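Local coordinates for protein allergen Bos d 2 (Bos taurus, PDB 4WFV) that probably carries pheromones or other small odorant molecules, as a secreted lipocalin of cow dander that is also a major dander allergen, at residues G14-I19 / E115-G120; N37-I42 / L51-Y56; I18-A23 / T121-E126. All coordinates share one frame; numbering follows the deposited sequence. Where two conformers were deposited one is given.

Contact 1 of 3, residues G14-I19 / E115-G120; sequences GEWRII and EGLAKG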
loop_
_atom_site.group_PDB
_atom_site.type_symbol
_atom_site.label_atom_id
_atom_site.label_comp_id
_atom_site.label_asym_id
_atom_site.label_seq_id
_atom_site.Cartn_x
_atom_site.Cartn_y
_atom_site.Cartn_z
ATOM N N GLY A 14 -1.525 0.485 -13.102
ATOM C CA GLY A 14 -1.775 1.890 -13.358
ATOM C C GLY A 14 -0.917 2.829 -12.545
ATOM O O GLY A 14 -0.079 2.385 -11.746
ATOM N N GLU A 15 -1.153 4.127 -12.740
ATOM C CA GLU A 15 -0.412 5.200 -12.068
ATOM C C GLU A 15 -1.072 5.684 -10.774
ATOM O O GLU A 15 -1.760 6.708 -10.749
ATOM C CB GLU A 15 -0.272 6.401 -13.006
ATOM C CG GLU A 15 0.276 6.060 -14.372
ATOM C CD GLU A 15 1.762 5.807 -14.348
ATOM O OE1 GLU A 15 2.450 6.405 -13.493
ATOM O OE2 GLU A 15 2.242 5.011 -15.182
ATOM N N TRP A 16 -0.815 4.987 -9.685
ATOM C CA TRP A 16 -1.501 5.264 -8.431
ATOM C C TRP A 16 -0.745 6.269 -7.575
ATOM O O TRP A 16 0.478 6.370 -7.654
ATOM C CB TRP A 16 -1.615 3.979 -7.631
ATOM C CG TRP A 16 -2.477 2.930 -8.259
ATOM C CD1 TRP A 16 -2.061 1.853 -8.985
ATOM C CD2 TRP A 16 -3.901 2.843 -8.184
ATOM N NE1 TRP A 16 -3.146 1.109 -9.390
ATOM C CE2 TRP A 16 -4.289 1.693 -8.904
ATOM C CE3 TRP A 16 -4.891 3.636 -7.591
ATOM C CZ2 TRP A 16 -5.624 1.314 -9.039
ATOM C CZ3 TRP A 16 -6.217 3.254 -7.723
ATOM C CH2 TRP A 16 -6.572 2.105 -8.448
ATOM N N ARG A 17 -1.487 7.031 -6.782
ATOM C CA ARG A 17 -0.913 7.838 -5.705
ATOM C C ARG A 17 -1.361 7.225 -4.391
ATOM O O ARG A 17 -2.478 6.726 -4.291
ATOM C CB ARG A 17 -1.421 9.282 -5.761
ATOM C CG ARG A 17 -1.014 10.053 -7.004
ATOM C CD ARG A 17 -1.478 11.507 -6.955
ATOM N NE ARG A 17 -1.271 12.161 -8.243
ATOM C CZ ARG A 17 -2.175 12.197 -9.214
ATOM N NH1 ARG A 17 -3.358 11.632 -9.039
ATOM N NH2 ARG A 17 -1.897 12.805 -10.362
ATOM N N ILE A 18 -0.515 7.277 -3.376
ATOM C CA ILE A 18 -0.960 6.842 -2.059
ATOM C C ILE A 18 -1.558 8.016 -1.321
ATOM O O ILE A 18 -0.958 9.089 -1.240
ATOM C CB ILE A 18 0.166 6.172 -1.245
ATOM C CG1 ILE A 18 -0.385 5.590 0.062
ATOM C CG2 ILE A 18 1.324 7.126 -0.988
ATOM C CD1 ILE A 18 0.514 4.499 0.632
ATOM N N ILE A 19 -2.771 7.822 -0.812
ATOM C CA ILE A 19 -3.439 8.866 -0.046
ATOM C C ILE A 19 -3.265 8.626 1.450
ATOM O O ILE A 19 -2.869 9.547 2.188
ATOM C CB ILE A 19 -4.940 8.950 -0.385
ATOM C CG1 ILE A 19 -5.154 8.950 -1.903
ATOM C CG2 ILE A 19 -5.570 10.168 0.280
ATOM C CD1 ILE A 19 -4.413 10.071 -2.641
ATOM N N GLU A 115 -2.779 0.296 2.955
ATOM C CA GLU A 115 -2.494 1.470 2.144
ATOM C C GLU A 115 -3.709 1.773 1.289
ATOM O O GLU A 115 -4.323 0.859 0.700
ATOM C CB GLU A 115 -1.283 1.217 1.246
ATOM C CG GLU A 115 -0.021 0.949 2.056
ATOM C CD GLU A 115 1.096 0.348 1.237
ATOM O OE1 GLU A 115 0.830 -0.552 0.427
ATOM O OE2 GLU A 115 2.250 0.792 1.413
ATOM N N GLY A 116 -4.079 3.046 1.233
ATOM C CA GLY A 116 -5.207 3.492 0.427
ATOM C C GLY A 116 -4.701 4.339 -0.720
ATOM O O GLY A 116 -4.182 5.437 -0.501
ATOM N N LEU A 117 -4.847 3.825 -1.935
ATOM C CA LEU A 117 -4.314 4.459 -3.130
ATOM C C LEU A 117 -5.473 5.018 -3.951
ATOM O O LEU A 117 -6.579 4.480 -3.906
ATOM C CB LEU A 117 -3.548 3.443 -3.976
ATOM C CG LEU A 117 -2.571 2.470 -3.327
ATOM C CD1 LEU A 117 -1.863 1.640 -4.405
ATOM C CD2 LEU A 117 -1.545 3.208 -2.518
ATOM N N ALA A 118 -5.212 6.085 -4.695
ATOM C CA ALA A 118 -6.224 6.685 -5.567
ATOM C C ALA A 118 -5.643 7.105 -6.901
ATOM O O ALA A 118 -4.444 7.347 -7.024
ATOM C CB ALA A 118 -6.854 7.888 -4.906
ATOM N N LYS A 119 -6.521 7.231 -7.890
ATOM C CA LYS A 119 -6.158 7.850 -9.165
ATOM C C LYS A 119 -6.076 9.369 -9.049
ATOM O O LYS A 119 -5.414 10.030 -9.852
ATOM C CB LYS A 119 -7.184 7.489 -10.236
ATOM C CG LYS A 119 -7.230 6.029 -10.550
ATOM C CD LYS A 119 -5.864 5.551 -10.983
ATOM C CE LYS A 119 -5.987 4.227 -11.669
ATOM N NZ LYS A 119 -4.680 3.694 -12.115
ATOM N N GLY A 120 -6.769 9.923 -8.061
ATOM C CA GLY A 120 -6.720 11.348 -7.801
ATOM C C GLY A 120 -5.789 11.671 -6.650
ATOM O O GLY A 120 -4.734 11.072 -6.500
HETATM O O HOH W 1 -3.142 4.649 -14.938
#

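Contact 2 of 3, residues N37-I42 / L51-Y56; sequences NYYRRI and LSITFY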
loop_
_atom_site.group_PDB
_atom_site.type_symbol
_atom_site.label_atom_id
_atom_site.label_comp_id
_atom_site.label_asym_id
_atom_site.label_seq_id
_atom_site.Cartn_x
_atom_site.Cartn_y
_atom_site.Cartn_z
ATOM N N ASN A 37 5.647 4.582 2.001
ATOM C CA ASN A 37 6.145 4.447 0.641
ATOM C C ASN A 37 5.219 5.179 -0.313
ATOM O O ASN A 37 4.007 4.940 -0.332
ATOM C CB ASN A 37 6.244 2.963 0.274
ATOM C CG ASN A 37 6.987 2.153 1.327
ATOM O OD1 ASN A 37 6.538 1.078 1.734
ATOM N ND2 ASN A 37 8.118 2.679 1.789
ATOM N N TYR A 38 5.794 6.088 -1.096
ATOM C CA TYR A 38 5.004 6.947 -1.967
ATOM C C TYR A 38 4.864 6.328 -3.352
ATOM O O TYR A 38 5.720 6.509 -4.231
ATOM C CB TYR A 38 5.612 8.355 -2.021
ATOM C CG TYR A 38 5.695 9.026 -0.665
ATOM C CD1 TYR A 38 4.575 9.604 -0.078
ATOM C CD2 TYR A 38 6.898 9.079 0.032
ATOM C CE1 TYR A 38 4.651 10.230 1.173
ATOM C CE2 TYR A 38 6.986 9.701 1.283
ATOM C CZ TYR A 38 5.854 10.268 1.839
ATOM O OH TYR A 38 5.927 10.886 3.068
ATOM N N TYR A 39 3.759 5.610 -3.536
ATOM C CA TYR A 39 3.478 4.890 -4.776
ATOM C C TYR A 39 3.502 5.795 -5.983
ATOM O O TYR A 39 3.089 6.951 -5.915
ATOM C CB TYR A 39 2.088 4.253 -4.704
ATOM C CG TYR A 39 2.047 2.919 -3.995
ATOM C CD1 TYR A 39 2.165 2.837 -2.608
ATOM C CD2 TYR A 39 1.875 1.740 -4.709
ATOM C CE1 TYR A 39 2.119 1.616 -1.952
ATOM C CE2 TYR A 39 1.823 0.510 -4.060
ATOM C CZ TYR A 39 1.945 0.453 -2.688
ATOM O OH TYR A 39 1.900 -0.786 -2.068
ATOM N N ARG A 40 3.982 5.247 -7.096
ATOM C CA ARG A 40 3.878 5.922 -8.391
ATOM C C ARG A 40 3.243 5.028 -9.445
ATOM O O ARG A 40 2.462 5.500 -10.271
ATOM C CB ARG A 40 5.250 6.434 -8.856
ATOM C CG ARG A 40 5.818 7.562 -7.989
ATOM C CD ARG A 40 5.027 8.847 -8.177
ATOM N NE ARG A 40 5.583 9.981 -7.452
ATOM C CZ ARG A 40 5.265 10.317 -6.203
ATOM N NH1 ARG A 40 4.386 9.602 -5.504
ATOM N NH2 ARG A 40 5.812 11.403 -5.669
ATOM N N ARG A 41 3.556 3.737 -9.427
ATOM C CA ARG A 41 3.068 2.872 -10.496
ATOM C C ARG A 41 3.065 1.415 -10.084
ATOM O O ARG A 41 3.970 0.963 -9.378
ATOM C CB ARG A 41 3.934 3.045 -11.745
ATOM C CG ARG A 41 3.404 2.324 -12.974
ATOM C CD ARG A 41 4.273 2.641 -14.188
ATOM N NE ARG A 41 3.781 1.998 -15.404
ATOM C CZ ARG A 41 4.407 2.042 -16.576
ATOM N NH1 ARG A 41 5.551 2.702 -16.691
ATOM N NH2 ARG A 41 3.891 1.426 -17.632
ATOM N N ILE A 42 2.042 0.690 -10.528
ATOM C CA ILE A 42 1.970 -0.754 -10.351
ATOM C C ILE A 42 1.747 -1.342 -11.732
ATOM O O ILE A 42 0.933 -0.831 -12.502
ATOM C CB ILE A 42 0.805 -1.172 -9.430
ATOM C CG1 ILE A 42 0.940 -0.523 -8.046
ATOM C CG2 ILE A 42 0.744 -2.687 -9.296
ATOM C CD1 ILE A 42 -0.245 -0.811 -7.124
ATOM N N LEU A 51 3.730 -8.731 -9.302
ATOM C CA LEU A 51 3.503 -7.293 -9.402
ATOM C C LEU A 51 4.828 -6.545 -9.392
ATOM O O LEU A 51 5.738 -6.892 -8.646
ATOM C CB LEU A 51 2.639 -6.788 -8.246
ATOM C CG LEU A 51 1.262 -7.406 -8.023
ATOM C CD1 LEU A 51 0.612 -6.764 -6.805
ATOM C CD2 LEU A 51 0.382 -7.244 -9.261
ATOM N N SER A 52 4.935 -5.520 -10.225
ATOM C CA SER A 52 6.069 -4.616 -10.174
ATOM C C SER A 52 5.565 -3.311 -9.576
ATOM O O SER A 52 4.623 -2.720 -10.091
ATOM C CB SER A 52 6.623 -4.380 -11.579
ATOM O OG SER A 52 7.737 -3.514 -11.542
ATOM N N ILE A 53 6.168 -2.870 -8.474
ATOM C CA ILE A 53 5.698 -1.680 -7.783
ATOM C C ILE A 53 6.823 -0.657 -7.714
ATOM O O ILE A 53 7.912 -0.933 -7.192
ATOM C CB ILE A 53 5.214 -2.014 -6.360
ATOM C CG1 ILE A 53 4.152 -3.113 -6.407
ATOM C CG2 ILE A 53 4.657 -0.769 -5.676
ATOM C CD1 ILE A 53 3.764 -3.638 -5.035
ATOM N N THR A 54 6.553 0.526 -8.250
ATOM C CA THR A 54 7.518 1.614 -8.274
ATOM C C THR A 54 7.040 2.728 -7.339
ATOM O O THR A 54 5.874 3.149 -7.388
ATOM C CB THR A 54 7.714 2.134 -9.702
ATOM O OG1 THR A 54 8.289 1.086 -10.498
ATOM C CG2 THR A 54 8.637 3.340 -9.710
ATOM N N PHE A 55 7.925 3.165 -6.448
ATOM C CA PHE A 55 7.549 4.097 -5.387
ATOM C C PHE A 55 8.774 4.850 -4.901
ATOM O O PHE A 55 9.905 4.433 -5.147
ATOM C CB PHE A 55 6.923 3.327 -4.207
ATOM C CG PHE A 55 7.859 2.335 -3.566
ATOM C CD1 PHE A 55 8.012 1.064 -4.094
ATOM C CD2 PHE A 55 8.595 2.684 -2.438
ATOM C CE1 PHE A 55 8.880 0.154 -3.510
ATOM C CE2 PHE A 55 9.457 1.773 -1.854
ATOM C CZ PHE A 55 9.595 0.514 -2.390
ATOM N N TYR A 56 8.536 5.953 -4.202
ATOM C CA TYR A 56 9.602 6.670 -3.502
ATOM C C TYR A 56 9.668 6.311 -2.028
ATOM O O TYR A 56 8.646 6.102 -1.368
ATOM C CB TYR A 56 9.436 8.188 -3.621
ATOM C CG TYR A 56 9.818 8.755 -4.962
ATOM C CD1 TYR A 56 11.152 8.994 -5.280
ATOM C CD2 TYR A 56 8.849 9.052 -5.915
ATOM C CE1 TYR A 56 11.503 9.518 -6.497
ATOM C CE2 TYR A 56 9.193 9.570 -7.137
ATOM C CZ TYR A 56 10.523 9.801 -7.421
ATOM O OH TYR A 56 10.850 10.317 -8.651
#

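Contact 3 of 3, residues I18-A23 / T121-E126; sequences IIYAAA and TSFTPE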
loop_
_atom_site.group_PDB
_atom_site.type_symbol
_atom_site.label_atom_id
_atom_site.label_comp_id
_atom_site.label_asym_id
_atom_site.label_seq_id
_atom_site.Cartn_x
_atom_site.Cartn_y
_atom_site.Cartn_z
ATOM N N ILE A 18 -0.515 7.277 -3.376
ATOM C CA ILE A 18 -0.960 6.842 -2.059
ATOM C C ILE A 18 -1.558 8.016 -1.321
ATOM O O ILE A 18 -0.958 9.089 -1.240
ATOM C CB ILE A 18 0.166 6.172 -1.245
ATOM C CG1 ILE A 18 -0.385 5.590 0.062
ATOM C CG2 ILE A 18 1.324 7.126 -0.988
ATOM C CD1 ILE A 18 0.514 4.499 0.632
ATOM N N ILE A 19 -2.771 7.822 -0.812
ATOM C CA ILE A 19 -3.439 8.866 -0.046
ATOM C C ILE A 19 -3.265 8.626 1.450
ATOM O O ILE A 19 -2.869 9.547 2.188
ATOM C CB ILE A 19 -4.940 8.950 -0.385
ATOM C CG1 ILE A 19 -5.154 8.950 -1.903
ATOM C CG2 ILE A 19 -5.570 10.168 0.280
ATOM C CD1 ILE A 19 -4.413 10.071 -2.641
ATOM N N TYR A 20 -3.518 7.390 1.886
ATOM C CA TYR A 20 -3.452 7.061 3.304
ATOM C C TYR A 20 -2.661 5.790 3.547
ATOM O O TYR A 20 -2.554 4.910 2.690
ATOM C CB TYR A 20 -4.857 6.816 3.874
ATOM C CG TYR A 20 -5.770 8.015 3.846
ATOM C CD1 TYR A 20 -5.588 9.070 4.718
ATOM C CD2 TYR A 20 -6.846 8.069 2.961
ATOM C CE1 TYR A 20 -6.437 10.181 4.696
ATOM C CE2 TYR A 20 -7.686 9.171 2.916
ATOM C CZ TYR A 20 -7.488 10.211 3.794
ATOM O OH TYR A 20 -8.319 11.305 3.762
ATOM N N ALA A 21 -2.146 5.688 4.766
ATOM C CA ALA A 21 -1.661 4.412 5.283
ATOM C C ALA A 21 -2.123 4.312 6.721
ATOM O O ALA A 21 -2.394 5.327 7.361
ATOM C CB ALA A 21 -0.144 4.310 5.201
ATOM N N ALA A 22 -2.214 3.089 7.228
ATOM C CA ALA A 22 -2.601 2.871 8.620
ATOM C C ALA A 22 -1.905 1.617 9.085
ATOM O O ALA A 22 -1.715 0.694 8.305
ATOM C CB ALA A 22 -4.135 2.719 8.746
ATOM N N ALA A 23 -1.513 1.577 10.358
ATOM C CA ALA A 23 -0.786 0.418 10.873
ATOM C C ALA A 23 -1.008 0.281 12.357
ATOM O O ALA A 23 -1.273 1.267 13.034
ATOM C CB ALA A 23 0.727 0.561 10.589
ATOM N N THR A 121 -6.197 12.626 -5.826
ATOM C CA THR A 121 -5.360 13.083 -4.723
ATOM C C THR A 121 -6.060 12.990 -3.373
ATOM O O THR A 121 -5.565 13.507 -2.368
ATOM C CB THR A 121 -4.921 14.540 -4.921
ATOM O OG1 THR A 121 -6.076 15.382 -5.018
ATOM C CG2 THR A 121 -4.068 14.695 -6.175
ATOM N N SER A 122 -7.224 12.353 -3.351
ATOM C CA SER A 122 -8.022 12.278 -2.138
ATOM C C SER A 122 -9.031 11.145 -2.266
ATOM O O SER A 122 -9.250 10.615 -3.348
ATOM C CB SER A 122 -8.762 13.597 -1.914
ATOM O OG SER A 122 -9.696 13.813 -2.961
ATOM N N PHE A 123 -9.597 10.759 -1.131
ATOM C CA PHE A 123 -10.761 9.888 -1.092
ATOM C C PHE A 123 -11.996 10.742 -0.796
ATOM O O PHE A 123 -11.968 11.615 0.085
ATOM C CB PHE A 123 -10.620 8.876 0.048
ATOM C CG PHE A 123 -9.727 7.698 -0.252
ATOM C CD1 PHE A 123 -9.188 7.486 -1.505
ATOM C CD2 PHE A 123 -9.459 6.786 0.750
ATOM C CE1 PHE A 123 -8.362 6.375 -1.741
ATOM C CE2 PHE A 123 -8.653 5.678 0.524
ATOM C CZ PHE A 123 -8.105 5.476 -0.734
ATOM N N THR A 124 -13.089 10.463 -1.505
ATOM C CA THR A 124 -14.395 10.997 -1.090
ATOM C C THR A 124 -14.795 10.343 0.235
ATOM O O THR A 124 -14.222 9.334 0.625
ATOM C CB THR A 124 -15.486 10.634 -2.088
ATOM O OG1 THR A 124 -15.602 9.207 -2.157
ATOM C CG2 THR A 124 -15.175 11.208 -3.471
ATOM N N PRO A 125 -15.786 10.916 0.934
ATOM C CA PRO A 125 -16.181 10.280 2.198
ATOM C C PRO A 125 -16.620 8.830 2.017
ATOM O O PRO A 125 -16.309 8.008 2.880
ATOM C CB PRO A 125 -17.329 11.174 2.683
ATOM C CG PRO A 125 -16.956 12.536 2.136
ATOM C CD PRO A 125 -16.417 12.235 0.761
ATOM N N GLU A 126 -17.290 8.511 0.914
ATOM C CA GLU A 126 -17.649 7.127 0.641
ATOM C C GLU A 126 -16.408 6.238 0.539
ATOM O O GLU A 126 -16.391 5.127 1.056
ATOM C CB GLU A 126 -18.486 7.041 -0.639
ATOM C CG GLU A 126 -18.809 5.638 -1.081
ATOM C CD GLU A 126 -19.542 5.603 -2.415
ATOM O OE1 GLU A 126 -19.925 6.678 -2.933
ATOM O OE2 GLU A 126 -19.742 4.493 -2.939
HETATM O O HOH W 2 -8.496 12.315 1.103
#

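Contact 1 of 3, residues G14-I19 / E115-G120
The carbonyl oxygen of Arg17 takes up the N-H of Ala118 at 2.8 Å (O to N) and, beside it, a weaker CA-H contact from Leu117. The return bond, from Arg17 N to Ala118 O, is nearly straight at 171° and lies in the carbonyl plane. These two bonds make Arg17 and Ala118 a hydrogen-bonded antiparallel pair. One step on, Ile18 faces Leu117 as a non-hydrogen-bonded pair, and Ile19 N then reaches Gly116 O at 2.8 Å.

On the Ile18 and Leu117 face, Leu117 spreads its methyls: CD1 rests beside Trp16 CB, and CD2 lies 3.7 Å from Ile18 CB. On the other face Ala118 CB packs 3.6 Å from Ile19 CG1. The extended side chain of Arg17, in one of its two conformers, reaches the backbone that follows strand 110-118, where NH1 donates to Gly120 O (2.9 Å) from above the carbonyl plane and, in a weak, bent bond, to Lys119 O (2.7 Å).

Lys119 starts out away from strand 17-23, but its chain bends at chi2 (-57°) and returns across one face of the Trp16 indole. Its CE sits 3.9 Å from the centroid of the six-membered ring, a CH-pi contact, while NZ makes a cation-pi contact 4.0 Å from the five-membered-ring centroid and 19° off the normal. NZ also lies close to Gly14 CA, where the backbone angles call for glycine, and a water accepts the N-H of Glu15 and, weakly, a bond from NZ. At the indole edge CE3 abuts Ala118 C, and NE1 is bonded to Ile12 O. Gly14-Glu15-Trp16 is the Gly-X-Trp signature of lipocalins, whose tryptophan closes one barrel end and classically packs against an arginine after the last barrel strand, a place Lys119 appears to take here.

Contact 2 of 3, residues N37-I42 / L51-Y56
Tyr39 and Ile53 pack closely on the inward face of a beta hairpin formed by strands 38-45 and 50-59 of the lipocalin barrel, and a classic beta bulge interrupts the pairing beside them. Tyr39 CE2 comes within 3.5 Å of Ile53 CG2, the two side chains crossing obliquely. Phe55 stands across from Tyr39 on this buried face. Its CG is held between the backbone N and the carbonyl carbon (chi1 62°), a setting that turns the ring alongside Asn37, with CD2 3.6 Å from Asn37 CB and the amide and ring planes 50° apart. Asn37 ND2 is hydrogen-bonded to Pro34 O. Phe82 meets the Phe55 ring edge-to-face.

At the bulge, Arg40 and Arg41 both face Thr54. Thr54 O accepts two N-H groups, from Arg40 N at 2.8 Å and from Arg41 N at 3.1 Å, the second tilted out of the carbonyl plane. Thr54 N answers with a straight bond to Arg41 O. Before the extra residue, Tyr38 and Tyr56 exchange a pair of backbone bonds.

On the other face the Arg41 end is looser and solvent-exposed: Arg41 extends away to a salt bridge with Glu43, and Thr54 OG1 bonds to Thr67. Arg40 is more firmly placed: its chain, bent at chi2 (-70°), crosses Tyr56 at a slant, and Asp152 and Pro155 O also hold its cationic end. Its NH1 reaches back to Tyr39 O at 3.0 Å. The guanidinium presents one face to Tyr56 CD2 while Arg40 NE lies at the edge of the phenol ring, 3.6 Å from Tyr56 CE2.

Contact 3 of 3, residues I18-A23 / T121-E126
The Tyr20 and Phe123 rings meet at a slant, their planes 58° apart and their centroids 5.5 Å from each other. At the edge of the Tyr20 ring, close to its plane, lies Phe123 CD2, 3.7 Å from Tyr20 CD2. One face of the Tyr20 ring carries the CG2 methyl of Ile19, and Ile19 CB sits over a face of Phe123, so the isoleucine touches both aromatics. The arrangement belongs to the outer wall of the lipocalin barrel, where the link from the last barrel strand to helix 125-137 folds back over strand 17-23.

A classic beta bulge makes this possible: Ile19 and Tyr20 both face Gly116 on the adjoining strand, and their side chains, instead of alternating, are both directed toward 121-126. The Phe123 ring is set by a chi2 of -6°, which brings CA almost into the ring plane and points CE1 at Ile19 CG1, 4.1 Å away. Ile19 CD1, turned by chi2 to -57°, presses on the backbone of the link, 3.4 Å from Thr121 C. The two aromatic side chains run past each other in opposite directions, and the helix adds Leu128 against Tyr20 and Tyr131 against Phe123.

Thr124 is the N-cap of that helix: its side chain caps a backbone N in the first turn, and its own N is bonded to Glu127 OE1, consistent with a capping box. No direct hydrogen bond joins the two segments. Their polar link is a water that lies 2.8 Å from Tyr20 OH and itself accepts the N-H of Phe123, 2.9 Å from Phe123 N.

How the contacts relate
Strand 17-23 is common to contacts 1 and 3, whose centres are 8 Å apart. The bond from Gly116 N to Tyr20 O (2.8 Å) carries contact 1 into the bulge, and Phe123 CE1 packs 3.4 Å from Leu117 O. Contact 2, centred 10 Å from the centre of contact 1, joins it where 14-16 runs next to strand 38-45: Gly14 N bonds to Ile42 O at 2.9 Å, and Glu115 OE1 meets Tyr39 OH at 2.7 Å. Ile18 CG2 packs against 37-39. The Ile18, Leu117, Tyr39 and Ile53 side of contacts 1 and 2 faces the barrel interior, probably the ligand pocket as in other lipocalins, whereas contact 3 lies outside, its centre about 16 Å from that of contact 2.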